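Local coordinates for protein ascorbate-specific PTS system EIIA component (Streptococcus pyogenes serotype M1, PDB 2OQT) that probably serves as the cytoplasmic IIA component of a sugar phosphotransferase system, relaying phosphate during the uptake and phosphorylation of ascorbate, at residues N11-L16 / A80-T85; L18-W23 / K88-S93; L74-N79 / T103-D108; I84-P89 / S99-L104. One frame throughout, in Å; residues are numbered along the deposited sequence.

Contact 1: residues N11-L16 / A80-T85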
loop_
_atom_site.group_PDB
_atom_site.type_symbol
_atom_site.label_atom_id
_atom_site.label_comp_id
_atom_site.label_asym_id
_atom_site.label_seq_id
_atom_site.Cartn_x
_atom_site.Cartn_y
_atom_site.Cartn_z
ATOM N N ASN A 11 12.480 -3.279 3.507
ATOM C CA ASN A 11 11.623 -2.881 4.585
ATOM C C ASN A 11 10.956 -4.088 5.149
ATOM O O ASN A 11 10.356 -4.005 6.234
ATOM C CB ASN A 11 10.606 -1.882 4.050
ATOM C CG ASN A 11 11.189 -0.517 3.937
ATOM O OD1 ASN A 11 11.327 0.167 4.955
ATOM N ND2 ASN A 11 11.614 -0.126 2.733
ATOM N N ASN A 12 11.055 -5.198 4.389
ATOM C CA ASN A 12 10.410 -6.457 4.724
ATOM C C ASN A 12 8.966 -6.206 4.968
ATOM O O ASN A 12 8.461 -6.514 6.040
ATOM C CB ASN A 12 11.037 -7.068 5.976
ATOM C CG ASN A 12 12.162 -8.013 5.648
ATOM O OD1 ASN A 12 12.542 -8.828 6.477
ATOM N ND2 ASN A 12 12.688 -7.924 4.432
ATOM N N SER A 13 8.312 -5.660 3.944
ATOM C CA SER A 13 7.081 -4.861 4.070
ATOM C C SER A 13 5.797 -5.587 3.780
ATOM O O SER A 13 4.717 -5.001 3.863
ATOM C CB SER A 13 7.141 -3.769 3.034
ATOM O OG SER A 13 7.571 -2.589 3.614
ATOM N N ILE A 14 5.913 -6.845 3.378
ATOM C CA ILE A 14 4.763 -7.597 2.960
ATOM C C ILE A 14 4.120 -8.265 4.180
ATOM O O ILE A 14 4.823 -8.831 5.031
ATOM C CB ILE A 14 5.141 -8.575 1.831
ATOM C CG1 ILE A 14 6.095 -7.868 0.831
ATOM C CG2 ILE A 14 3.860 -9.166 1.158
ATOM C CD1 ILE A 14 5.969 -8.246 -0.631
ATOM N N ARG A 15 2.805 -8.111 4.306
ATOM C CA ARG A 15 1.994 -8.888 5.239
ATOM C C ARG A 15 0.851 -9.503 4.497
ATOM O O ARG A 15 0.298 -8.942 3.543
ATOM C CB ARG A 15 1.421 -8.089 6.384
ATOM C CG ARG A 15 2.423 -7.335 7.192
ATOM C CD ARG A 15 3.307 -8.160 8.091
ATOM N NE ARG A 15 4.264 -7.261 8.727
ATOM C CZ ARG A 15 5.439 -6.924 8.202
ATOM N NH1 ARG A 15 5.846 -7.450 7.044
ATOM N NH2 ARG A 15 6.226 -6.077 8.860
ATOM N N LEU A 16 0.495 -10.687 4.962
ATOM C CA LEU A 16 -0.356 -11.569 4.207
ATOM C C LEU A 16 -1.532 -12.015 5.052
ATOM O O LEU A 16 -1.343 -12.523 6.167
ATOM C CB LEU A 16 0.483 -12.743 3.693
ATOM C CG LEU A 16 1.062 -12.441 2.317
ATOM C CD1 LEU A 16 2.193 -13.375 2.007
ATOM C CD2 LEU A 16 -0.054 -12.570 1.269
ATOM N N ALA A 80 9.626 4.396 1.047
ATOM C CA ALA A 80 9.279 3.015 1.378
ATOM C C ALA A 80 7.943 2.711 0.774
ATOM O O ALA A 80 7.161 3.629 0.470
ATOM C CB ALA A 80 9.204 2.831 2.885
ATOM N N PHE A 81 7.735 1.417 0.559
ATOM C CA PHE A 81 6.467 0.835 0.221
ATOM C C PHE A 81 6.230 -0.251 1.247
ATOM O O PHE A 81 7.187 -0.868 1.744
ATOM C CB PHE A 81 6.477 0.146 -1.134
ATOM C CG PHE A 81 6.493 1.079 -2.334
ATOM C CD1 PHE A 81 5.354 1.833 -2.681
ATOM C CD2 PHE A 81 7.634 1.149 -3.166
ATOM C CE1 PHE A 81 5.372 2.676 -3.833
ATOM C CE2 PHE A 81 7.668 1.977 -4.306
ATOM C CZ PHE A 81 6.527 2.744 -4.644
ATOM N N ALA A 82 4.944 -0.492 1.512
ATOM C CA ALA A 82 4.480 -1.631 2.260
ATOM C C ALA A 82 3.393 -2.310 1.418
ATOM O O ALA A 82 2.899 -1.707 0.463
ATOM C CB ALA A 82 3.985 -1.204 3.649
ATOM N N LEU A 83 3.064 -3.572 1.723
ATOM C CA LEU A 83 2.017 -4.326 0.986
ATOM C C LEU A 83 1.323 -5.334 1.860
ATOM O O LEU A 83 1.929 -6.314 2.335
ATOM C CB LEU A 83 2.556 -5.004 -0.272
ATOM C CG LEU A 83 1.718 -5.928 -1.177
ATOM C CD1 LEU A 83 0.269 -5.736 -1.053
ATOM C CD2 LEU A 83 2.090 -5.705 -2.649
ATOM N N ILE A 84 0.037 -5.102 2.063
ATOM C CA ILE A 84 -0.752 -5.987 2.896
ATOM C C ILE A 84 -1.979 -6.519 2.144
ATOM O O ILE A 84 -2.393 -5.994 1.108
ATOM C CB ILE A 84 -1.070 -5.395 4.317
ATOM C CG1 ILE A 84 -2.214 -4.373 4.262
ATOM C CG2 ILE A 84 0.178 -4.799 4.937
ATOM C CD1 ILE A 84 -3.130 -4.371 5.488
ATOM N N THR A 85 -2.524 -7.595 2.675
ATOM C CA THR A 85 -3.485 -8.418 1.970
ATOM C C THR A 85 -4.488 -8.736 3.039
ATOM O O THR A 85 -4.115 -9.047 4.161
ATOM C CB THR A 85 -2.742 -9.666 1.332
ATOM O OG1 THR A 85 -2.664 -9.509 -0.102
ATOM C CG2 THR A 85 -3.364 -11.021 1.718
#
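Two backbone bonds grip L83 from S13 and R15, one through its N, one through its O. L83 N donates to S13 O in an almost straight bond (3.1 Å, 173°), while R15 N gives a shorter one to L83 O (2.8 Å). Such alternation is the signature of parallel pairing. Before the strand is under way, a side chain does the work: S13 OG donates to F81 O at 2.6 Å, in the carbonyl plane and on a lone pair, so a small hydroxyl residue suits this buried turn.

Among the apolar contacts, I84 CG2 meets R15 CB at 3.8 Å, and L16 CD2 lies 3.7 Å from T85 CG2. R15 offers only its aliphatic base here. Bent at chi2 (-72°), the chain curls back so that NH1 reaches N12 O and I14 O, both close to the guanidinium plane, and NH2 makes a long, weak ion pair with D36.

N12, with its positive phi, closes helix 4-10 as the C' residue of a Schellman motif. The chain then enters a strand covered by helix 23-36 on the R15/I84 face and helix 139-149 on the I14/L83 face: the layered alpha/beta architecture of the PTS IIA domain.

Contact 2: residues L18-W23 / K88-S93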
loop_
_atom_site.group_PDB
_atom_site.type_symbol
_atom_site.label_atom_id
_atom_site.label_comp_id
_atom_site.label_asym_id
_atom_site.label_seq_id
_atom_site.Cartn_x
_atom_site.Cartn_y
_atom_site.Cartn_z
ATOM N N LEU A 18 -4.230 -10.467 6.605
ATOM C CA LEU A 18 -4.590 -9.848 7.873
ATOM C C LEU A 18 -6.107 -9.605 7.888
ATOM O O LEU A 18 -6.773 -9.831 6.886
ATOM C CB LEU A 18 -3.803 -8.555 8.096
ATOM C CG LEU A 18 -2.298 -8.525 7.885
ATOM C CD1 LEU A 18 -1.895 -7.068 7.807
ATOM C CD2 LEU A 18 -1.524 -9.232 8.978
ATOM N N SER A 19 -6.648 -9.147 9.011
ATOM C CA SER A 19 -8.097 -8.962 9.145
ATOM C C SER A 19 -8.420 -7.576 9.702
ATOM O O SER A 19 -7.838 -7.156 10.708
ATOM C CB SER A 19 -8.730 -10.042 10.071
ATOM O OG SER A 19 -7.988 -11.265 10.151
ATOM N N ALA A 20 -9.352 -6.866 9.077
ATOM C CA ALA A 20 -9.736 -5.562 9.604
ATOM C C ALA A 20 -11.238 -5.355 9.449
ATOM O O ALA A 20 -11.825 -5.896 8.531
ATOM C CB ALA A 20 -8.930 -4.446 8.897
ATOM N N ASP A 21 -11.859 -4.588 10.353
ATOM C CA ASP A 21 -13.330 -4.407 10.361
ATOM C C ASP A 21 -13.739 -3.062 9.801
ATOM O O ASP A 21 -14.856 -2.892 9.270
ATOM C CB ASP A 21 -13.890 -4.501 11.789
ATOM C CG ASP A 21 -13.963 -5.932 12.308
ATOM O OD1 ASP A 21 -13.848 -6.100 13.548
ATOM O OD2 ASP A 21 -14.134 -6.876 11.482
ATOM N N THR A 22 -12.845 -2.091 9.961
ATOM C CA THR A 22 -13.078 -0.753 9.463
ATOM C C THR A 22 -11.948 -0.434 8.483
ATOM O O THR A 22 -10.946 -1.158 8.426
ATOM C CB THR A 22 -13.196 0.264 10.642
ATOM O OG1 THR A 22 -11.945 0.399 11.320
ATOM C CG2 THR A 22 -14.239 -0.214 11.657
ATOM N N TRP A 23 -12.113 0.619 7.684
ATOM C CA TRP A 23 -11.044 1.047 6.799
ATOM C C TRP A 23 -9.923 1.762 7.604
ATOM O O TRP A 23 -8.737 1.748 7.218
ATOM C CB TRP A 23 -11.607 1.907 5.679
ATOM C CG TRP A 23 -12.191 3.144 6.192
ATOM C CD1 TRP A 23 -13.513 3.404 6.427
ATOM C CD2 TRP A 23 -11.474 4.328 6.530
ATOM N NE1 TRP A 23 -13.663 4.687 6.875
ATOM C CE2 TRP A 23 -12.427 5.277 6.965
ATOM C CE3 TRP A 23 -10.100 4.690 6.488
ATOM C CZ2 TRP A 23 -12.070 6.577 7.370
ATOM C CZ3 TRP A 23 -9.737 5.985 6.901
ATOM C CH2 TRP A 23 -10.736 6.909 7.347
ATOM N N LYS A 88 -10.812 -10.436 4.259
ATOM C CA LYS A 88 -12.141 -10.004 3.828
ATOM C C LYS A 88 -12.101 -8.517 3.461
ATOM O O LYS A 88 -11.592 -7.705 4.247
ATOM C CB LYS A 88 -13.142 -10.235 4.974
ATOM C CG LYS A 88 -14.591 -10.511 4.573
ATOM C CD LYS A 88 -15.584 -9.962 5.651
ATOM C CE LYS A 88 -15.586 -10.781 6.985
ATOM N NZ LYS A 88 -14.265 -10.824 7.708
ATOM N N PRO A 89 -12.633 -8.158 2.283
ATOM C CA PRO A 89 -12.725 -6.782 1.769
ATOM C C PRO A 89 -13.234 -5.777 2.789
ATOM O O PRO A 89 -14.195 -6.021 3.489
ATOM C CB PRO A 89 -13.739 -6.896 0.641
ATOM C CG PRO A 89 -13.607 -8.264 0.156
ATOM C CD PRO A 89 -13.184 -9.132 1.331
ATOM N N VAL A 90 -12.593 -4.634 2.862
ATOM C CA VAL A 90 -12.980 -3.644 3.824
ATOM C C VAL A 90 -13.601 -2.507 2.994
ATOM O O VAL A 90 -13.227 -2.329 1.838
ATOM C CB VAL A 90 -11.745 -3.279 4.750
ATOM C CG1 VAL A 90 -10.921 -2.087 4.202
ATOM C CG2 VAL A 90 -12.169 -3.091 6.194
ATOM N N THR A 91 -14.580 -1.792 3.554
ATOM C CA THR A 91 -15.304 -0.761 2.833
ATOM C C THR A 91 -14.873 0.648 3.267
ATOM O O THR A 91 -15.000 1.024 4.430
ATOM C CB THR A 91 -16.827 -0.910 2.990
ATOM O OG1 THR A 91 -17.210 -2.277 2.783
ATOM C CG2 THR A 91 -17.550 -0.073 1.935
ATOM N N PHE A 92 -14.346 1.412 2.310
ATOM C CA PHE A 92 -13.898 2.776 2.580
ATOM C C PHE A 92 -15.102 3.748 2.568
ATOM O O PHE A 92 -16.191 3.393 2.128
ATOM C CB PHE A 92 -12.774 3.159 1.608
ATOM C CG PHE A 92 -11.394 2.810 2.118
ATOM C CD1 PHE A 92 -10.523 3.814 2.561
ATOM C CD2 PHE A 92 -10.963 1.470 2.179
ATOM C CE1 PHE A 92 -9.230 3.492 3.071
ATOM C CE2 PHE A 92 -9.714 1.138 2.699
ATOM C CZ PHE A 92 -8.831 2.152 3.142
ATOM N N SER A 93 -14.913 4.948 3.096
ATOM C CA SER A 93 -16.017 5.893 3.313
ATOM C C SER A 93 -16.720 6.421 2.043
ATOM O O SER A 93 -17.704 7.155 2.158
ATOM C CB SER A 93 -15.580 7.084 4.184
ATOM O OG SER A 93 -14.637 7.911 3.511
#
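W23 and V90 meet where a helix start is laid over a short strand: T22 is the N-cap of helix 23-36, its OG1 accepting from E25 N, and W23 follows as the first helical residue. W23 makes the largest share of the contact, and it reads well from base to tip. Its CB sits over the centre of the F92 ring, 3.5 Å from the centroid and only 6° off the ring normal, a nearly ideal CH-pi contact; V90 CG1 closes on the same carbon from another side. With CG placed between the backbone N and the carbonyl carbon (chi1 64°), the indole is turned along the strand toward T91, F92 and S93. At W23 CD1 the edge of the indole faces the strand backbone, 3.4 Å from T91 O. Farther out, W23 NE1 lies 4.0 Å from S93 N, which is set over one face of the indole. On the six-membered side, W23 CE3 comes within 3.7 Å of F92 CE1. The five-membered ring of W23 and the ring of F92 are inclined by 32°, neither stacked nor perpendicular. The side chain also touches I49 and T52 of helix 42-55, so a large, flat residue suits a place between strand and helix. F92, in contrast, is buried, its ring touching V27, P57 and V60. V90, a compact branched residue, packs against the capping turn: its CG2 approaches A20 CB at 4.4 Å and presses against the carbonyl of the N-cap residue, with V90 CG2 3.2 Å from T22 O.

Contact 3: residues L74-N79 / T103-D108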
loop_
_atom_site.group_PDB
_atom_site.type_symbol
_atom_site.label_atom_id
_atom_site.label_comp_id
_atom_site.label_asym_id
_atom_site.label_seq_id
_atom_site.Cartn_x
_atom_site.Cartn_y
_atom_site.Cartn_z
ATOM N N LEU A 74 5.809 13.563 6.537
ATOM C CA LEU A 74 5.132 13.766 7.797
ATOM C C LEU A 74 5.082 12.467 8.591
ATOM O O LEU A 74 4.180 11.614 8.417
ATOM C CB LEU A 74 3.731 14.346 7.597
ATOM C CG LEU A 74 3.351 15.510 8.536
ATOM C CD1 LEU A 74 2.007 16.071 8.076
ATOM C CD2 LEU A 74 3.286 15.137 10.017
ATOM N N GLY A 75 6.055 12.339 9.489
ATOM C CA GLY A 75 6.308 11.053 10.110
ATOM C C GLY A 75 7.132 10.152 9.196
ATOM O O GLY A 75 7.252 8.957 9.473
ATOM N N VAL A 76 7.738 10.738 8.159
ATOM C CA VAL A 76 8.484 9.996 7.127
ATOM C C VAL A 76 9.982 10.220 7.173
ATOM O O VAL A 76 10.420 11.343 7.039
ATOM C CB VAL A 76 7.939 10.335 5.686
ATOM C CG1 VAL A 76 8.711 9.560 4.618
ATOM C CG2 VAL A 76 6.417 10.057 5.570
ATOM N N ASN A 77 10.803 9.184 7.367
ATOM C CA ASN A 77 12.271 9.409 7.329
ATOM C C ASN A 77 12.889 8.963 6.010
ATOM O O ASN A 77 13.961 9.475 5.604
ATOM C CB ASN A 77 13.030 8.847 8.563
ATOM C CG ASN A 77 14.571 9.281 8.615
ATOM O OD1 ASN A 77 14.961 10.495 8.621
ATOM N ND2 ASN A 77 15.433 8.273 8.668
ATOM N N ARG A 78 12.172 8.073 5.319
ATOM C CA ARG A 78 12.719 7.286 4.241
ATOM C C ARG A 78 11.613 6.825 3.291
ATOM O O ARG A 78 10.531 6.356 3.739
ATOM C CB ARG A 78 13.406 6.063 4.853
ATOM C CG ARG A 78 13.958 5.030 3.872
ATOM C CD ARG A 78 14.821 4.001 4.611
ATOM N NE ARG A 78 14.092 2.847 5.167
ATOM C CZ ARG A 78 14.017 2.545 6.471
ATOM N NH1 ARG A 78 14.569 3.344 7.383
ATOM N NH2 ARG A 78 13.356 1.449 6.871
ATOM N N ASN A 79 11.884 6.953 1.981
ATOM C CA ASN A 79 10.992 6.376 0.964
ATOM C C ASN A 79 10.873 4.854 1.114
ATOM O O ASN A 79 11.883 4.116 1.315
ATOM C CB ASN A 79 11.391 6.759 -0.456
ATOM C CG ASN A 79 11.545 8.277 -0.666
ATOM O OD1 ASN A 79 12.303 8.675 -1.536
ATOM N ND2 ASN A 79 10.867 9.116 0.132
ATOM N N THR A 103 0.486 0.849 0.796
ATOM C CA THR A 103 1.090 2.031 1.382
ATOM C C THR A 103 2.338 2.557 0.718
ATOM O O THR A 103 3.274 1.821 0.407
ATOM C CB THR A 103 1.405 1.719 2.808
ATOM O OG1 THR A 103 0.213 1.147 3.318
ATOM C CG2 THR A 103 1.771 2.980 3.595
ATOM N N LEU A 104 2.354 3.864 0.595
ATOM C CA LEU A 104 3.427 4.562 -0.053
ATOM C C LEU A 104 3.910 5.653 0.868
ATOM O O LEU A 104 3.099 6.414 1.352
ATOM C CB LEU A 104 2.835 5.211 -1.295
ATOM C CG LEU A 104 3.629 6.164 -2.158
ATOM C CD1 LEU A 104 2.624 6.714 -3.145
ATOM C CD2 LEU A 104 4.157 7.273 -1.394
ATOM N N ALA A 105 5.208 5.741 1.131
ATOM C CA ALA A 105 5.733 6.887 1.899
ATOM C C ALA A 105 6.870 7.583 1.192
ATOM O O ALA A 105 7.798 6.944 0.639
ATOM C CB ALA A 105 6.146 6.484 3.338
ATOM N N ALA A 106 6.819 8.900 1.224
ATOM C CA ALA A 106 7.829 9.666 0.532
ATOM C C ALA A 106 8.173 10.927 1.263
ATOM O O ALA A 106 7.300 11.574 1.847
ATOM C CB ALA A 106 7.368 9.993 -0.920
ATOM N N THR A 107 9.451 11.276 1.185
ATOM C CA THR A 107 9.969 12.559 1.649
ATOM C C THR A 107 9.843 13.680 0.578
ATOM O O THR A 107 9.955 14.858 0.922
ATOM C CB THR A 107 11.433 12.440 2.026
ATOM O OG1 THR A 107 12.200 12.387 0.829
ATOM C CG2 THR A 107 11.732 11.171 2.855
ATOM N N ASP A 108 9.623 13.334 -0.705
ATOM C CA ASP A 108 9.319 14.347 -1.752
ATOM C C ASP A 108 7.994 14.128 -2.495
ATOM O O ASP A 108 7.783 13.067 -3.086
ATOM C CB ASP A 108 10.453 14.481 -2.780
ATOM C CG ASP A 108 10.236 15.659 -3.748
ATOM O OD1 ASP A 108 9.742 16.726 -3.310
ATOM O OD2 ASP A 108 10.551 15.533 -4.952
#
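The peptide group joining A106 to T107 is the flat surface on which V76 and N79 converge, one over a face and the other at an edge. V76 CG1 stands almost straight above the face, 3.7 Å from A106 C. The carboxamide of N79 comes in close to the plane of the same peptide, at its N-H edge, and the end atom modelled as N79 ND2 lies 2.8 Å from T107 N. The amide is probably turned end for end in the model; turned back, it may accept a hydrogen bond from T107 N. Its place is clear: a short polar side chain set against the backbone just past the strand 104-105.

Aliphatic atoms fill in around this peptide. V76 CG1, put forward by an extended chi1 (-180°), also reaches A105 CB at 4.2 Å and T107 CG2 at 3.9 Å. Valine suits the spot because its short side chain holds a methyl right against the backbone, where CG1 meets A105, A106 and T107 at once, while the small alanines let the chains approach. N79 CA adds a CA-H...O contact to A105 O (3.3 Å, 152° at the hydrogen). I111 of helix 111-124 touches both A106 and N79, whereas Y44 of helix 42-55 touches V76 and A105.

R78 turns away from the strand, its NH2 bonding S37 O and N11 OD1. Two residues on, A80 pairs with A105 through the backbone. The arrangement is that of a loop being led into an antiparallel strand pair, at the end of the central sheet of the PTS IIA domain.

Contact 4: residues I84-P89 / S99-L104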
loop_
_atom_site.group_PDB
_atom_site.type_symbol
_atom_site.label_atom_id
_atom_site.label_comp_id
_atom_site.label_asym_id
_atom_site.label_seq_id
_atom_site.Cartn_x
_atom_site.Cartn_y
_atom_site.Cartn_z
ATOM N N ILE A 84 0.037 -5.102 2.063
ATOM C CA ILE A 84 -0.752 -5.987 2.896
ATOM C C ILE A 84 -1.979 -6.519 2.144
ATOM O O ILE A 84 -2.393 -5.994 1.108
ATOM C CB ILE A 84 -1.070 -5.395 4.317
ATOM C CG1 ILE A 84 -2.214 -4.373 4.262
ATOM C CG2 ILE A 84 0.178 -4.799 4.937
ATOM C CD1 ILE A 84 -3.130 -4.371 5.488
ATOM N N THR A 85 -2.524 -7.595 2.675
ATOM C CA THR A 85 -3.485 -8.418 1.970
ATOM C C THR A 85 -4.488 -8.736 3.039
ATOM O O THR A 85 -4.115 -9.047 4.161
ATOM C CB THR A 85 -2.742 -9.666 1.332
ATOM O OG1 THR A 85 -2.664 -9.509 -0.102
ATOM C CG2 THR A 85 -3.364 -11.021 1.718
ATOM N N LEU A 86 -5.757 -8.553 2.713
ATOM C CA LEU A 86 -6.831 -8.764 3.646
ATOM C C LEU A 86 -7.570 -10.010 3.269
ATOM O O LEU A 86 -7.821 -10.266 2.092
ATOM C CB LEU A 86 -7.814 -7.601 3.635
ATOM C CG LEU A 86 -7.304 -6.306 4.266
ATOM C CD1 LEU A 86 -8.344 -5.160 4.140
ATOM C CD2 LEU A 86 -6.848 -6.498 5.718
ATOM N N THR A 87 -7.876 -10.778 4.301
ATOM C CA THR A 87 -8.837 -11.856 4.300
ATOM C C THR A 87 -10.191 -11.467 3.681
ATOM O O THR A 87 -10.666 -12.092 2.698
ATOM C CB THR A 87 -9.037 -12.270 5.775
ATOM O OG1 THR A 87 -8.118 -13.328 6.093
ATOM C CG2 THR A 87 -10.484 -12.657 6.074
ATOM N N LYS A 88 -10.812 -10.436 4.259
ATOM C CA LYS A 88 -12.141 -10.004 3.828
ATOM C C LYS A 88 -12.101 -8.517 3.461
ATOM O O LYS A 88 -11.592 -7.705 4.247
ATOM C CB LYS A 88 -13.142 -10.235 4.974
ATOM C CG LYS A 88 -14.591 -10.511 4.573
ATOM C CD LYS A 88 -15.584 -9.962 5.651
ATOM C CE LYS A 88 -15.586 -10.781 6.985
ATOM N NZ LYS A 88 -14.265 -10.824 7.708
ATOM N N PRO A 89 -12.633 -8.158 2.283
ATOM C CA PRO A 89 -12.725 -6.782 1.769
ATOM C C PRO A 89 -13.234 -5.777 2.789
ATOM O O PRO A 89 -14.195 -6.021 3.489
ATOM C CB PRO A 89 -13.739 -6.896 0.641
ATOM C CG PRO A 89 -13.607 -8.264 0.156
ATOM C CD PRO A 89 -13.184 -9.132 1.331
ATOM N N SER A 99 -9.222 -4.927 -0.745
ATOM C CA SER A 99 -8.663 -6.147 -0.202
ATOM C C SER A 99 -7.173 -6.061 -0.167
ATOM O O SER A 99 -6.526 -6.804 0.586
ATOM C CB SER A 99 -9.134 -7.395 -0.984
ATOM O OG SER A 99 -10.494 -7.695 -0.652
ATOM N N VAL A 100 -6.625 -5.150 -0.969
ATOM C CA VAL A 100 -5.183 -4.951 -0.987
ATOM C C VAL A 100 -4.751 -3.493 -0.811
ATOM O O VAL A 100 -5.079 -2.623 -1.605
ATOM C CB VAL A 100 -4.561 -5.571 -2.261
ATOM C CG1 VAL A 100 -3.022 -5.445 -2.250
ATOM C CG2 VAL A 100 -5.008 -7.048 -2.400
ATOM N N LEU A 101 -3.975 -3.253 0.235
ATOM C CA LEU A 101 -3.396 -1.925 0.521
ATOM C C LEU A 101 -1.887 -1.888 0.289
ATOM O O LEU A 101 -1.098 -2.591 0.975
ATOM C CB LEU A 101 -3.721 -1.501 1.950
ATOM C CG LEU A 101 -5.244 -1.386 2.197
ATOM C CD1 LEU A 101 -5.854 -2.720 2.666
ATOM C CD2 LEU A 101 -5.570 -0.240 3.161
ATOM N N LEU A 102 -1.521 -1.082 -0.710
ATOM C CA LEU A 102 -0.146 -0.682 -0.967
ATOM C C LEU A 102 0.175 0.741 -0.480
ATOM O O LEU A 102 0.139 1.705 -1.235
ATOM C CB LEU A 102 0.162 -0.787 -2.456
ATOM C CG LEU A 102 1.539 -1.380 -2.725
ATOM C CD1 LEU A 102 1.516 -2.161 -4.024
ATOM C CD2 LEU A 102 2.593 -0.317 -2.743
ATOM N N THR A 103 0.486 0.849 0.796
ATOM C CA THR A 103 1.090 2.031 1.382
ATOM C C THR A 103 2.338 2.557 0.718
ATOM O O THR A 103 3.274 1.821 0.407
ATOM C CB THR A 103 1.405 1.719 2.808
ATOM O OG1 THR A 103 0.213 1.147 3.318
ATOM C CG2 THR A 103 1.771 2.980 3.595
ATOM N N LEU A 104 2.354 3.864 0.595
ATOM C CA LEU A 104 3.427 4.562 -0.053
ATOM C C LEU A 104 3.910 5.653 0.868
ATOM O O LEU A 104 3.099 6.414 1.352
ATOM C CB LEU A 104 2.835 5.211 -1.295
ATOM C CG LEU A 104 3.629 6.164 -2.158
ATOM C CD1 LEU A 104 2.624 6.714 -3.145
ATOM C CD2 LEU A 104 4.157 7.273 -1.394
#
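I84 and L101 form the tight half of this antiparallel ladder. Theirs is a hydrogen-bonded pair: I84 N donates to L101 O at 3.0 Å and 172°, while the return bond from L101 N to I84 O is longer and more bent (3.3 Å, 143°). L86 N then binds S99 O at 2.9 Å. On the I84/L101 face, I84 CG1, set between its backbone N and carbonyl carbon (chi1 79°), rests 4.0 Å from L101 CB, and L101 CD1 reaches L86 CD1 at 3.8 Å; the branched apolar side chains cross obliquely, with I84 and L101 against A30 of helix 23-36. T85 and V100, the next, non-hydrogen-bonded pair, point together to the other face.

Beyond L86 the ladder opens. T87 and K88 turn a corner into solvent, and the remaining touch is that of the exposed ring of P89, whose CG lies 3.3 Å from S99 OG. Proline, with its fixed phi, suits the turned chain, and serine is small enough to fit beneath the ring.

Around this pair, L29 of that helix also covers I84, strand 14-18 runs on the outer side of 80-86, and strand 64-66 joins the far edge of 97-105 through G64 and A66.

How the contacts relate
Contacts 1 and 4 are the buried core, their centres each about 7 Å from the chain's centre, and they use opposite edges of strand 80-86: the first pairs it in parallel with 14-18, the second antiparallel with 97-105, both through backbone bonds, the parallel pair more loosely. Contacts 2 and 3 are partly buried and lie on opposite sides of that centre, their own centres about 23 Å apart. Neither has a clear hydrogen bond between its segments. Aromatic and CH-pi packing at a helix start dominates contact 2, peptide and methyl packing at a strand end contact 3. T85 O to L18 N, 2.8 Å, links contact 2 to the core; A80 O to A105 N, 3.0 Å, contact 3.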